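Local coordinates for protein glutathione S-transferase domain (Xanthobacter autotrophicus, PDB 4HZ2) that binds glutathione and probably acts as a glutathione transferase, and forms a dimer of two-domain subunits, at residues N33-A38 against P214-I219; V76-L79 against T83-R86; H113-F118 against W170-G175. All blocks are in the same frame, centred on the assembly; numbering follows the deposited sequence.

Contact 1. Residues N33-A38 against P214-I219; sequences NCWKAA and PGINLI. With GSH (glutathione), chain F.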
ATOM      1  N   ASN B  33       3.807 -12.542   0.250  1.00 18.03           N
ATOM      2  CA  ASN B  33       2.800 -11.914  -0.640  1.00 18.83           C
ATOM      3  C   ASN B  33       2.093 -12.965  -1.490  1.00 16.98           C
ATOM      4  O   ASN B  33       0.879 -12.870  -1.709  1.00 18.14           O
ATOM      5  CB  ASN B  33       3.406 -10.806  -1.504  1.00 17.74           C
ATOM      6  CG  ASN B  33       3.794  -9.587  -0.675  1.00 18.30           C
ATOM      7  OD1 ASN B  33       3.036  -9.158   0.206  1.00 19.52           O
ATOM      8  ND2 ASN B  33       4.990  -9.037  -0.926  1.00 19.57           N
ATOM      9  N   CYS B  34       2.835 -13.979  -1.927  1.00 15.80           N
ATOM     10  CA  CYS B  34       2.246 -15.061  -2.715  1.00 17.30           C
ATOM     11  C   CYS B  34       1.388 -15.958  -1.830  1.00 17.62           C
ATOM     12  O   CYS B  34       0.325 -16.413  -2.262  1.00 17.03           O
ATOM     13  CB  CYS B  34       3.359 -15.852  -3.410  1.00 21.37           C
ATOM     14  SG  CYS B  34       4.211 -14.803  -4.646  1.00 26.40           S
ATOM     15  N   TRP B  35       1.825 -16.182  -0.584  1.00 17.91           N
ATOM     16  CA  TRP B  35       1.012 -16.901   0.382  1.00 16.24           C
ATOM     17  C   TRP B  35      -0.392 -16.255   0.526  1.00 14.18           C
ATOM     18  O   TRP B  35      -1.396 -16.977   0.665  1.00 15.01           O
ATOM     19  CB  TRP B  35       1.738 -17.009   1.745  1.00 15.42           C
ATOM     20  CG  TRP B  35       0.912 -17.576   2.846  1.00 16.12           C
ATOM     21  CD1 TRP B  35       0.863 -18.891   3.265  1.00 19.82           C
ATOM     22  CD2 TRP B  35       0.016 -16.849   3.703  1.00 15.89           C
ATOM     23  NE1 TRP B  35      -0.026 -19.020   4.314  1.00 22.02           N
ATOM     24  CE2 TRP B  35      -0.548 -17.780   4.608  1.00 17.72           C
ATOM     25  CE3 TRP B  35      -0.379 -15.502   3.780  1.00 17.55           C
ATOM     26  CZ2 TRP B  35      -1.476 -17.403   5.584  1.00 18.27           C
ATOM     27  CZ3 TRP B  35      -1.304 -15.128   4.755  1.00 21.99           C
ATOM     28  CH2 TRP B  35      -1.837 -16.078   5.646  1.00 17.80           C
ATOM     29  N   LYS B  36      -0.467 -14.911   0.535  1.00 17.25           N
ATOM     30  CA  LYS B  36      -1.770 -14.231   0.684  1.00 15.76           C
ATOM     31  C   LYS B  36      -2.729 -14.727  -0.394  1.00 16.04           C
ATOM     32  O   LYS B  36      -3.903 -15.009  -0.118  1.00 15.98           O
ATOM     33  CB  LYS B  36      -1.669 -12.709   0.539  1.00 16.23           C
ATOM     34  CG  LYS B  36      -0.856 -12.026   1.654  1.00 14.64           C
ATOM     35  CD  LYS B  36      -0.524 -10.596   1.261  1.00 15.17           C
ATOM     36  CE  LYS B  36       0.384  -9.863   2.229  1.00 15.73           C
ATOM     37  NZ  LYS B  36       0.696  -8.496   1.710  1.00 15.02           N
ATOM     38  N   ALA B  37      -2.217 -14.784  -1.624  1.00 18.65           N
ATOM     39  CA  ALA B  37      -3.057 -15.151  -2.761  1.00 18.32           C
ATOM     40  C   ALA B  37      -3.498 -16.613  -2.630  1.00 17.14           C
ATOM     41  O   ALA B  37      -4.696 -16.915  -2.758  1.00 19.36           O
ATOM     42  CB  ALA B  37      -2.351 -14.926  -4.109  1.00 17.77           C
ATOM     43  N   ALA B  38      -2.552 -17.525  -2.396  1.00 16.65           N
ATOM     44  CA  ALA B  38      -2.915 -18.937  -2.255  1.00 15.96           C
ATOM     45  C   ALA B  38      -3.893 -19.133  -1.089  1.00 17.60           C
ATOM     46  O   ALA B  38      -4.873 -19.909  -1.190  1.00 21.96           O
ATOM     47  CB  ALA B  38      -1.682 -19.817  -2.086  1.00 18.40           C
ATOM     48  N   PRO B 214      -9.519 -22.613  11.138  1.00 24.73           N
ATOM     49  CA  PRO B 214      -9.659 -23.645  10.120  1.00 24.41           C
ATOM     50  C   PRO B 214      -9.199 -23.167   8.738  1.00 20.81           C
ATOM     51  O   PRO B 214      -9.511 -22.048   8.319  1.00 24.92           O
ATOM     52  CB  PRO B 214     -11.176 -23.937  10.108  1.00 27.42           C
ATOM     53  CG  PRO B 214     -11.672 -23.484  11.434  1.00 34.90           C
ATOM     54  CD  PRO B 214     -10.784 -22.334  11.832  1.00 26.95           C
ATOM     55  N   GLY B 215      -8.417 -23.992   8.050  1.00 20.95           N
ATOM     56  CA  GLY B 215      -7.997 -23.656   6.689  1.00 23.45           C
ATOM     57  C   GLY B 215      -6.722 -22.841   6.549  1.00 19.20           C
ATOM     58  O   GLY B 215      -6.240 -22.668   5.426  1.00 20.98           O
ATOM     59  N   ILE B 216      -6.160 -22.351   7.662  1.00 21.01           N
ATOM     60  CA  ILE B 216      -4.935 -21.562   7.608  1.00 20.89           C
ATOM     61  C   ILE B 216      -3.711 -22.478   7.643  1.00 20.12           C
ATOM     62  O   ILE B 216      -3.612 -23.376   8.495  1.00 22.38           O
ATOM     63  CB  ILE B 216      -4.854 -20.535   8.784  1.00 18.16           C
ATOM     64  CG1 ILE B 216      -6.045 -19.578   8.735  1.00 19.71           C
ATOM     65  CG2 ILE B 216      -3.543 -19.772   8.761  1.00 19.63           C
ATOM     66  CD1 ILE B 216      -6.088 -18.677   7.526  1.00 23.59           C
ATOM     67  N   ASN B 217      -2.794 -22.239   6.704  1.00 19.97           N
ATOM     68  CA  ASN B 217      -1.545 -22.973   6.593  1.00 22.82           C
ATOM     69  C   ASN B 217      -0.352 -22.037   6.753  1.00 20.58           C
ATOM     70  O   ASN B 217      -0.392 -20.895   6.309  1.00 23.86           O
ATOM     71  CB  ASN B 217      -1.468 -23.624   5.211  1.00 25.78           C
ATOM     72  CG  ASN B 217      -2.797 -24.225   4.799  1.00 36.06           C
ATOM     73  OD1 ASN B 217      -3.235 -25.213   5.415  1.00 32.72           O
ATOM     74  ND2 ASN B 217      -3.462 -23.635   3.770  1.00 33.65           N
ATOM     75  N   LEU B 218       0.707 -22.539   7.373  1.00 19.48           N
ATOM     76  CA  LEU B 218       1.922 -21.770   7.580  1.00 19.75           C
ATOM     77  C   LEU B 218       2.900 -21.918   6.428  1.00 22.13           C
ATOM     78  O   LEU B 218       2.891 -22.938   5.715  1.00 20.80           O
ATOM     79  CB  LEU B 218       2.606 -22.220   8.870  1.00 19.68           C
ATOM     80  CG  LEU B 218       1.716 -22.359  10.110  1.00 21.56           C
ATOM     81  CD1 LEU B 218       2.508 -22.836  11.328  1.00 28.01           C
ATOM     82  CD2 LEU B 218       1.046 -21.011  10.411  1.00 29.52           C
ATOM     83  N   ILE B 219       3.731 -20.897   6.230  1.00 17.34           N
ATOM     84  CA  ILE B 219       4.888 -21.039   5.349  1.00 20.12           C
ATOM     85  C   ILE B 219       5.957 -21.827   6.117  1.00 16.20           C
ATOM     86  O   ILE B 219       6.386 -21.422   7.220  1.00 18.85           O
ATOM     87  CB  ILE B 219       5.450 -19.658   4.896  1.00 19.62           C
ATOM     88  CG1 ILE B 219       4.351 -18.821   4.230  1.00 18.91           C
ATOM     89  CG2 ILE B 219       6.657 -19.849   3.961  1.00 19.86           C
ATOM     90  CD1 ILE B 219       4.785 -17.387   3.913  1.00 18.99           C
TER
HETATM   91  N1  GSH F 301       2.859  -4.550  -3.721  1.00 21.93           N
HETATM   92  CA1 GSH F 301       3.203  -5.931  -4.213  1.00 20.80           C
HETATM   93  C1  GSH F 301       2.245  -6.963  -3.663  1.00 19.15           C
HETATM   94  O11 GSH F 301       1.838  -7.883  -4.426  1.00 20.42           O
HETATM   95  O12 GSH F 301       1.891  -6.881  -2.441  1.00 20.79           O
HETATM   96  CB1 GSH F 301       4.628  -6.329  -3.839  1.00 25.64           C
HETATM   97  CG1 GSH F 301       4.896  -7.720  -4.376  1.00 24.19           C
HETATM   98  CD1 GSH F 301       6.373  -8.040  -4.423  1.00 19.42           C
HETATM   99  OE1 GSH F 301       7.192  -7.292  -3.883  1.00 29.35           O
HETATM  100  N2  GSH F 301       6.699  -9.178  -5.063  1.00 25.81           N
HETATM  101  CA2 GSH F 301       8.084  -9.645  -5.133  1.00 32.67           C
HETATM  102  C2  GSH F 301       8.575  -9.648  -6.556  1.00 26.39           C
HETATM  103  O2  GSH F 301       7.833 -10.037  -7.481  1.00 27.28           O
HETATM  104  CB2 GSH F 301       8.218 -10.991  -4.366  1.00 51.27           C
HETATM  105  SG2 GSH F 301       7.540 -11.018  -2.646  1.00 48.25           S
HETATM  106  N3  GSH F 301       9.821  -9.216  -6.782  1.00 39.84           N
HETATM  107  CA3 GSH F 301      10.158  -8.372  -7.927  1.00 54.29           C
HETATM  108  C3  GSH F 301      11.060  -9.017  -8.957  1.00 98.86           C
HETATM  109  O31 GSH F 301      11.270  -8.405 -10.033  1.00 80.65           O
HETATM  110  O32 GSH F 301      11.566 -10.132  -8.702  1.00 78.97           O

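Contact 2. Residues V76-L79 against T83-R86; sequences VVVL and TALR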
ATOM      1  N   VAL B  76       0.685 -12.986  -9.254  1.00 17.84           N
ATOM      2  CA  VAL B  76      -0.294 -12.656 -10.262  1.00 19.85           C
ATOM      3  C   VAL B  76      -1.223 -13.859 -10.288  1.00 18.29           C
ATOM      4  O   VAL B  76      -0.773 -15.002 -10.260  1.00 22.68           O
ATOM      5  CB  VAL B  76       0.362 -12.433 -11.648  1.00 20.95           C
ATOM      6  CG1 VAL B  76      -0.691 -12.428 -12.725  1.00 22.58           C
ATOM      7  CG2 VAL B  76       1.149 -11.125 -11.667  1.00 23.55           C
ATOM      8  N   VAL B  77      -2.518 -13.602 -10.265  1.00 18.14           N
ATOM      9  CA  VAL B  77      -3.511 -14.660 -10.390  1.00 21.73           C
ATOM     10  C   VAL B  77      -4.176 -14.520 -11.765  1.00 17.70           C
ATOM     11  O   VAL B  77      -4.679 -13.455 -12.106  1.00 22.24           O
ATOM     12  CB  VAL B  77      -4.570 -14.562  -9.275  1.00 20.13           C
ATOM     13  CG1 VAL B  77      -5.703 -15.573  -9.493  1.00 21.59           C
ATOM     14  CG2 VAL B  77      -3.909 -14.725  -7.899  1.00 22.56           C
ATOM     15  N   VAL B  78      -4.183 -15.595 -12.550  1.00 20.20           N
ATOM     16  CA  VAL B  78      -4.806 -15.544 -13.859  1.00 20.63           C
ATOM     17  C   VAL B  78      -6.044 -16.439 -13.853  1.00 23.53           C
ATOM     18  O   VAL B  78      -5.959 -17.623 -13.528  1.00 32.77           O
ATOM     19  CB  VAL B  78      -3.837 -15.966 -14.985  1.00 24.26           C
ATOM     20  CG1 VAL B  78      -4.533 -15.847 -16.335  1.00 30.13           C
ATOM     21  CG2 VAL B  78      -2.568 -15.115 -14.952  1.00 24.13           C
ATOM     22  N   LEU B  79      -7.191 -15.841 -14.166  1.00 26.47           N
ATOM     23  CA  LEU B  79      -8.498 -16.516 -14.117  1.00 27.72           C
ATOM     24  C   LEU B  79      -8.670 -17.383 -15.354  1.00 30.53           C
ATOM     25  O   LEU B  79      -7.939 -17.215 -16.337  1.00 35.04           O
ATOM     26  CB  LEU B  79      -9.628 -15.480 -14.043  1.00 29.51           C
ATOM     27  CG  LEU B  79      -9.506 -14.381 -12.989  1.00 32.60           C
ATOM     28  CD1 LEU B  79     -10.734 -13.470 -12.958  1.00 33.59           C
ATOM     29  CD2 LEU B  79      -9.269 -15.024 -11.628  1.00 32.88           C
ATOM     30  N   THR B  83      -8.029 -13.189 -17.600  1.00 25.87           N
ATOM     31  CA  THR B  83      -7.858 -11.996 -16.761  1.00 22.54           C
ATOM     32  C   THR B  83      -6.730 -12.155 -15.750  1.00 26.16           C
ATOM     33  O   THR B  83      -6.712 -13.129 -14.968  1.00 26.39           O
ATOM     34  CB  THR B  83      -9.152 -11.682 -15.989  1.00 28.15           C
ATOM     35  OG1 THR B  83     -10.236 -11.584 -16.912  1.00 33.41           O
ATOM     36  CG2 THR B  83      -9.032 -10.371 -15.221  1.00 28.86           C
ATOM     37  N   ALA B  84      -5.799 -11.195 -15.754  1.00 20.98           N
ATOM     38  CA  ALA B  84      -4.668 -11.230 -14.832  1.00 20.63           C
ATOM     39  C   ALA B  84      -4.852 -10.230 -13.700  1.00 20.22           C
ATOM     40  O   ALA B  84      -4.984  -9.032 -13.937  1.00 24.99           O
ATOM     41  CB  ALA B  84      -3.367 -10.949 -15.569  1.00 25.21           C
ATOM     42  N   LEU B  85      -4.850 -10.750 -12.475  1.00 18.88           N
ATOM     43  CA  LEU B  85      -5.001  -9.955 -11.266  1.00 18.63           C
ATOM     44  C   LEU B  85      -3.635  -9.852 -10.588  1.00 21.71           C
ATOM     45  O   LEU B  85      -2.873 -10.812 -10.543  1.00 22.95           O
ATOM     46  CB  LEU B  85      -6.017 -10.613 -10.317  1.00 20.06           C
ATOM     47  CG  LEU B  85      -7.445 -10.830 -10.873  1.00 23.01           C
ATOM     48  CD1 LEU B  85      -8.337 -11.496  -9.830  1.00 29.41           C
ATOM     49  CD2 LEU B  85      -8.090  -9.537 -11.372  1.00 27.36           C
ATOM     50  N   ARG B  86      -3.322  -8.677 -10.063  1.00 17.21           N
ATOM     51  CA  ARG B  86      -2.027  -8.445  -9.437  1.00 16.93           C
ATOM     52  C   ARG B  86      -2.206  -7.687  -8.123  1.00 13.83           C
ATOM     53  O   ARG B  86      -3.340  -7.265  -7.788  1.00 14.82           O
ATOM     54  CB  ARG B  86      -1.197  -7.592 -10.362  1.00 17.66           C
ATOM     55  CG  ARG B  86      -1.969  -6.345 -10.751  1.00 21.59           C
ATOM     56  CD  ARG B  86      -1.166  -5.418 -11.611  1.00 38.98           C
ATOM     57  NE  ARG B  86      -1.959  -4.262 -12.044  1.00 25.24           N
ATOM     58  CZ  ARG B  86      -1.499  -3.338 -12.883  1.00 30.54           C
ATOM     59  NH1 ARG B  86      -0.256  -3.450 -13.335  1.00 31.20           N
ATOM     60  NH2 ARG B  86      -2.263  -2.297 -13.246  1.00 30.56           N
TER

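Contact 3. Residues H113-F118 against W170-G175; sequences HEWLFF and WLVGEG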
ATOM      1  N   HIS B 113      -9.258  -1.691   5.170  1.00 13.48           N
ATOM      2  CA  HIS B 113      -8.412  -0.946   4.226  1.00 14.06           C
ATOM      3  C   HIS B 113      -7.226  -0.319   4.915  1.00 14.34           C
ATOM      4  O   HIS B 113      -6.117  -0.359   4.379  1.00 13.94           O
ATOM      5  CB  HIS B 113      -9.201   0.148   3.492  1.00 13.34           C
ATOM      6  CG  HIS B 113     -10.279  -0.390   2.611  1.00 12.56           C
ATOM      7  ND1 HIS B 113     -11.440   0.304   2.355  1.00 14.24           N
ATOM      8  CD2 HIS B 113     -10.345  -1.529   1.858  1.00 13.95           C
ATOM      9  CE1 HIS B 113     -12.193  -0.396   1.513  1.00 16.06           C
ATOM     10  NE2 HIS B 113     -11.562  -1.516   1.212  1.00 17.31           N
ATOM     11  N   GLU B 114      -7.468   0.302   6.074  1.00 12.80           N
ATOM     12  CA  GLU B 114      -6.376   0.968   6.814  1.00 12.32           C
ATOM     13  C   GLU B 114      -5.240   0.005   7.125  1.00 11.83           C
ATOM     14  O   GLU B 114      -4.067   0.320   6.900  1.00 14.24           O
ATOM     15  CB  GLU B 114      -6.899   1.617   8.097  1.00 14.40           C
ATOM     16  CG  GLU B 114      -7.853   2.754   7.830  1.00 15.35           C
ATOM     17  CD  GLU B 114      -8.433   3.309   9.113  1.00 17.97           C
ATOM     18  OE1 GLU B 114      -8.291   2.612  10.154  1.00 18.41           O
ATOM     19  OE2 GLU B 114      -9.042   4.407   9.083  1.00 18.89           O
ATOM     20  N   TRP B 115      -5.577  -1.177   7.632  1.00 13.53           N
ATOM     21  CA  TRP B 115      -4.536  -2.160   7.918  1.00 12.44           C
ATOM     22  C   TRP B 115      -3.829  -2.632   6.636  1.00 14.14           C
ATOM     23  O   TRP B 115      -2.621  -2.912   6.665  1.00 14.82           O
ATOM     24  CB  TRP B 115      -5.089  -3.367   8.694  1.00 15.28           C
ATOM     25  CG  TRP B 115      -5.443  -3.056  10.079  1.00 13.56           C
ATOM     26  CD1 TRP B 115      -6.689  -3.150  10.664  1.00 13.03           C
ATOM     27  CD2 TRP B 115      -4.528  -2.707  11.138  1.00 14.39           C
ATOM     28  NE1 TRP B 115      -6.605  -2.805  12.012  1.00 14.47           N
ATOM     29  CE2 TRP B 115      -5.286  -2.586  12.324  1.00 14.24           C
ATOM     30  CE3 TRP B 115      -3.141  -2.502  11.196  1.00 16.48           C
ATOM     31  CZ2 TRP B 115      -4.714  -2.194  13.540  1.00 16.30           C
ATOM     32  CZ3 TRP B 115      -2.556  -2.138  12.435  1.00 21.98           C
ATOM     33  CH2 TRP B 115      -3.358  -2.000  13.586  1.00 23.12           C
ATOM     34  N   LEU B 116      -4.564  -2.747   5.526  1.00 12.62           N
ATOM     35  CA  LEU B 116      -3.905  -3.201   4.296  1.00 14.08           C
ATOM     36  C   LEU B 116      -2.901  -2.164   3.789  1.00 12.79           C
ATOM     37  O   LEU B 116      -1.841  -2.546   3.264  1.00 13.26           O
ATOM     38  CB  LEU B 116      -4.944  -3.481   3.185  1.00 13.61           C
ATOM     39  CG  LEU B 116      -5.983  -4.568   3.462  1.00 13.42           C
ATOM     40  CD1 LEU B 116      -6.936  -4.695   2.283  1.00 13.51           C
ATOM     41  CD2 LEU B 116      -5.297  -5.921   3.720  1.00 15.72           C
ATOM     42  N   PHE B 117      -3.220  -0.861   3.891  1.00 13.10           N
ATOM     43  CA  PHE B 117      -2.258   0.137   3.449  1.00 15.41           C
ATOM     44  C   PHE B 117      -1.104   0.286   4.443  1.00 15.09           C
ATOM     45  O   PHE B 117       0.066   0.457   4.043  1.00 14.57           O
ATOM     46  CB  PHE B 117      -2.933   1.485   3.092  1.00 13.88           C
ATOM     47  CG  PHE B 117      -3.772   1.391   1.869  1.00 13.10           C
ATOM     48  CD1 PHE B 117      -3.180   1.237   0.619  1.00 14.35           C
ATOM     49  CD2 PHE B 117      -5.141   1.406   1.974  1.00 16.37           C
ATOM     50  CE1 PHE B 117      -3.955   1.108  -0.547  1.00 14.53           C
ATOM     51  CE2 PHE B 117      -5.947   1.266   0.834  1.00 15.58           C
ATOM     52  CZ  PHE B 117      -5.347   1.128  -0.435  1.00 14.21           C
ATOM     53  N   PHE B 118      -1.427   0.195   5.738  1.00 14.27           N
ATOM     54  CA  PHE B 118      -0.368   0.091   6.743  1.00 14.73           C
ATOM     55  C   PHE B 118       0.582  -1.052   6.424  1.00 13.69           C
ATOM     56  O   PHE B 118       1.821  -0.903   6.474  1.00 14.50           O
ATOM     57  CB  PHE B 118      -0.956  -0.054   8.163  1.00 14.01           C
ATOM     58  CG  PHE B 118       0.036  -0.512   9.197  1.00 15.21           C
ATOM     59  CD1 PHE B 118       0.854   0.409   9.864  1.00 18.06           C
ATOM     60  CD2 PHE B 118       0.104  -1.864   9.567  1.00 13.76           C
ATOM     61  CE1 PHE B 118       1.745  -0.033  10.841  1.00 16.17           C
ATOM     62  CE2 PHE B 118       0.991  -2.303  10.541  1.00 14.74           C
ATOM     63  CZ  PHE B 118       1.797  -1.374  11.198  1.00 16.28           C
ATOM     64  N   TRP B 170      -8.595  -9.435  17.403  1.00 16.13           N
ATOM     65  CA  TRP B 170      -8.546  -9.359  15.933  1.00 16.25           C
ATOM     66  C   TRP B 170      -8.266  -7.937  15.482  1.00 18.32           C
ATOM     67  O   TRP B 170      -8.559  -6.981  16.203  1.00 17.09           O
ATOM     68  CB  TRP B 170      -9.885  -9.829  15.344  1.00 16.12           C
ATOM     69  CG  TRP B 170     -10.261 -11.188  15.811  1.00 17.34           C
ATOM     70  CD1 TRP B 170     -11.286 -11.515  16.673  1.00 26.07           C
ATOM     71  CD2 TRP B 170      -9.639 -12.437  15.435  1.00 19.19           C
ATOM     72  NE1 TRP B 170     -11.330 -12.887  16.858  1.00 23.95           N
ATOM     73  CE2 TRP B 170     -10.336 -13.474  16.107  1.00 20.31           C
ATOM     74  CE3 TRP B 170      -8.551 -12.774  14.618  1.00 20.46           C
ATOM     75  CZ2 TRP B 170      -9.972 -14.820  15.986  1.00 28.24           C
ATOM     76  CZ3 TRP B 170      -8.199 -14.123  14.483  1.00 22.74           C
ATOM     77  CH2 TRP B 170      -8.899 -15.122  15.172  1.00 27.25           C
ATOM     78  N   LEU B 171      -7.733  -7.773  14.272  1.00 15.48           N
ATOM     79  CA  LEU B 171      -7.414  -6.424  13.786  1.00 13.89           C
ATOM     80  C   LEU B 171      -8.654  -5.522  13.556  1.00 14.38           C
ATOM     81  O   LEU B 171      -8.575  -4.302  13.724  1.00 16.24           O
ATOM     82  CB  LEU B 171      -6.547  -6.467  12.524  1.00 16.30           C
ATOM     83  CG  LEU B 171      -5.105  -6.939  12.795  1.00 15.34           C
ATOM     84  CD1 LEU B 171      -4.359  -7.055  11.453  1.00 17.71           C
ATOM     85  CD2 LEU B 171      -4.366  -6.008  13.767  1.00 19.01           C
ATOM     86  N   VAL B 172      -9.786  -6.119  13.191  1.00 15.34           N
ATOM     87  CA  VAL B 172     -11.013  -5.360  12.887  1.00 16.73           C
ATOM     88  C   VAL B 172     -12.244  -6.045  13.465  1.00 15.94           C
ATOM     89  O   VAL B 172     -12.404  -7.258  13.300  1.00 18.14           O
ATOM     90  CB  VAL B 172     -11.241  -5.237  11.362  1.00 15.18           C
ATOM     91  CG1 VAL B 172     -12.540  -4.485  11.085  1.00 17.71           C
ATOM     92  CG2 VAL B 172     -10.044  -4.559  10.713  1.00 13.69           C
ATOM     93  N   GLY B 173     -13.114  -5.266  14.109  1.00 17.59           N
ATOM     94  CA  GLY B 173     -14.350  -5.806  14.618  1.00 18.68           C
ATOM     95  C   GLY B 173     -14.135  -6.950  15.584  1.00 17.07           C
ATOM     96  O   GLY B 173     -13.197  -6.912  16.387  1.00 20.16           O
ATOM     97  N   GLU B 174     -15.018  -7.957  15.508  1.00 16.81           N
ATOM     98  CA  GLU B 174     -15.081  -9.054  16.465  1.00 23.36           C
ATOM     99  C   GLU B 174     -14.706 -10.432  15.882  1.00 24.16           C
ATOM    100  O   GLU B 174     -14.975 -11.473  16.485  1.00 28.24           O
ATOM    101  CB  GLU B 174     -16.470  -9.066  17.125  1.00 25.08           C
ATOM    102  CG  GLU B 174     -16.692  -7.756  17.884  1.00 29.94           C
ATOM    103  CD  GLU B 174     -17.965  -7.714  18.673  1.00 66.47           C
ATOM    104  OE1 GLU B 174     -18.692  -8.729  18.664  1.00 48.99           O
ATOM    105  OE2 GLU B 174     -18.224  -6.659  19.299  1.00 39.41           O
ATOM    106  N   GLY B 175     -14.075 -10.428  14.708  1.00 23.18           N
ATOM    107  CA  GLY B 175     -13.652 -11.673  14.083  1.00 18.85           C
ATOM    108  C   GLY B 175     -12.543 -11.458  13.057  1.00 17.33           C
ATOM    109  O   GLY B 175     -12.215 -10.319  12.722  1.00 19.67           O
TER

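Contact 1. Residues N33-A38 against P214-I219
Trp35 reaches out of helix 32-43 to Asn217 and Ile219, and nearly all of this contact hangs on its indole. Walking along the helix from its start, Asn33 turns the other way, toward the bound glutathione: its ND2 lies 3.7 Å from SG2 of the ligand. The carboxamide is held at both ends, ND2 bonding to Glu124 and OD1 receiving Lys36 NZ at 2.9 Å. Cys34 packs on Val74 and Pro75, whose loop also lines the ligand pocket. Next comes Trp35, with CG anti to the backbone N (chi1 173°), a torsion that swings the indole off the helix and over to the 214-219 loop. There NE1 donates to Asn217 O at 2.8 Å. The oxygen sits close to the ring plane, and the bond is moderately bent, 151° at the hydrogen. Ile219 approaches the pyrrole side of the ring obliquely, CG1 being 3.6 Å from Trp35 CD1, while Ile219 CD1 rests 3.8 Å from Trp35 CB. Ile216 makes a looser touch at the benzo edge, CG2 to Trp35 CZ2 4.5 Å. One step on, the extended Lys36 runs back along the helix; its NZ bonds Asn33 and Ser88 and makes a salt bridge with Glu119, a buried charge well supplied with partners. A turn further down the same helix, Gln39 grips the loop a second time, through the backbone of Gly215 and Asn217. The arrangement belongs to the domain interface of the glutathione transferase fold: the first helix of the thioredoxin-like domain carries the pocket residue Asn33 at its start and, on another flank, docks against the loop between helices 201-211 and 222-225 of the all-helical domain.

Contact 2. Residues V76-L79 against T83-R86
Val77 and Leu85 face each other as an antiparallel hydrogen-bonded pair, and their flat peptide groups form the middle of a two-stranded ladder. On one face of that ladder stand Val76, Val78 and Ala84, with the root of Arg86 beside them; on the other, Val77 and Leu85. Along its outer edges, the 76-78 strand bonds on through its backbone to Tyr26 and Arg24, while the 84-86 strand is the last of the sheet within this chain. Two bonds tie the central pair: Leu85 N donates to Val77 O at 2.7 Å, almost straight at 174°, and Val77 N returns the bond to Leu85 O at 2.8 Å. Near the turn, Leu79 N reaches Thr83 O at 2.9 Å, closing the hairpin beyond the last bridge. That same Thr83 O takes a CA-H contact from Val78, CA to O 3.3 Å, so it is approached by two donors. Ala84 CB serves both valines of its face, touching Val76 CG1 at 4.2 Å and Val78 CG2 at 4.3 Å. At the turn end, Leu79 lies alongside Thr83, pointing the same way, with CD1 3.9 Å from Thr83 CB; the Thr83 hydroxyl bonds to Asp81 in the turn. Leu79 CD2 also meets Leu85 CD1, at 4.1 Å. Beyond CB the Arg86 chain is extended and leads away from the hairpin, forming a salt bridge with Glu114 and a cation-pi contact with Trp115, both of the second subunit, and bonding Asn69 of its own chain. The Val77, Leu79 and Leu85 side chains pack under helix 88-96, on Ile91, His94 and Phe95, whereas Val78 lies against strand 24-27.

Contact 3. Residues H113-F118 against W170-G175
Trp115 in helix 107-137 comes up to Leu171 with their CA atoms 7.8 Å apart, just before the loop reverses through a type II' beta turn from Val172 to Gly175. This is packing inside the all-helical C-terminal domain of the glutathione transferase fold, where the loop between helices 144-165 and 178-187 covers one face and an edge of the indole. Leu171 takes the face: its CB stands over the five-membered ring, 3.9 Å from the centroid in a CH-pi contact, and its CD2 lies above the rim of the benzo ring, 3.8 Å from Trp115 CZ2. Chi1 of -71° sets Trp115 CG anti to its carbonyl carbon, which carries NE1 over to the loop. The indole also meets His164 edge-to-face. A leucine in place of Trp115 would probably leave the Leu171 carbonyl without its indole donor, open a gap under Leu171 and deprive Arg86 of the second subunit of its aromatic partner. Val172 CG2 sits at the ring edge, 3.6 Å from Trp115 CD1. The bond from Trp115 NE1 to Leu171 O is weak, 3.0 Å long and bent to 131° at the hydrogen.

How the contacts relate
Contact 2 lies in the thioredoxin-like N-terminal domain, contact 3 in the helical C-terminal domain, and contact 1 spans the two. Along the chain, contacts 2 and 3 follow one another, both nested in the long loop that contact 1 closes. The centre of contact 1 is about 17 Å from that of each of the others, which are about 24 Å apart. Contacts 1 and 2 touch directly where Ala37 CB packs on Val77 CG2, at 4.1 Å, joining helix 32-43 to the sheet. Contacts 2 and 3 do not meet within the subunit, yet both face the dimer interface, linking the hairpin of one chain to helix 107-137 of the other.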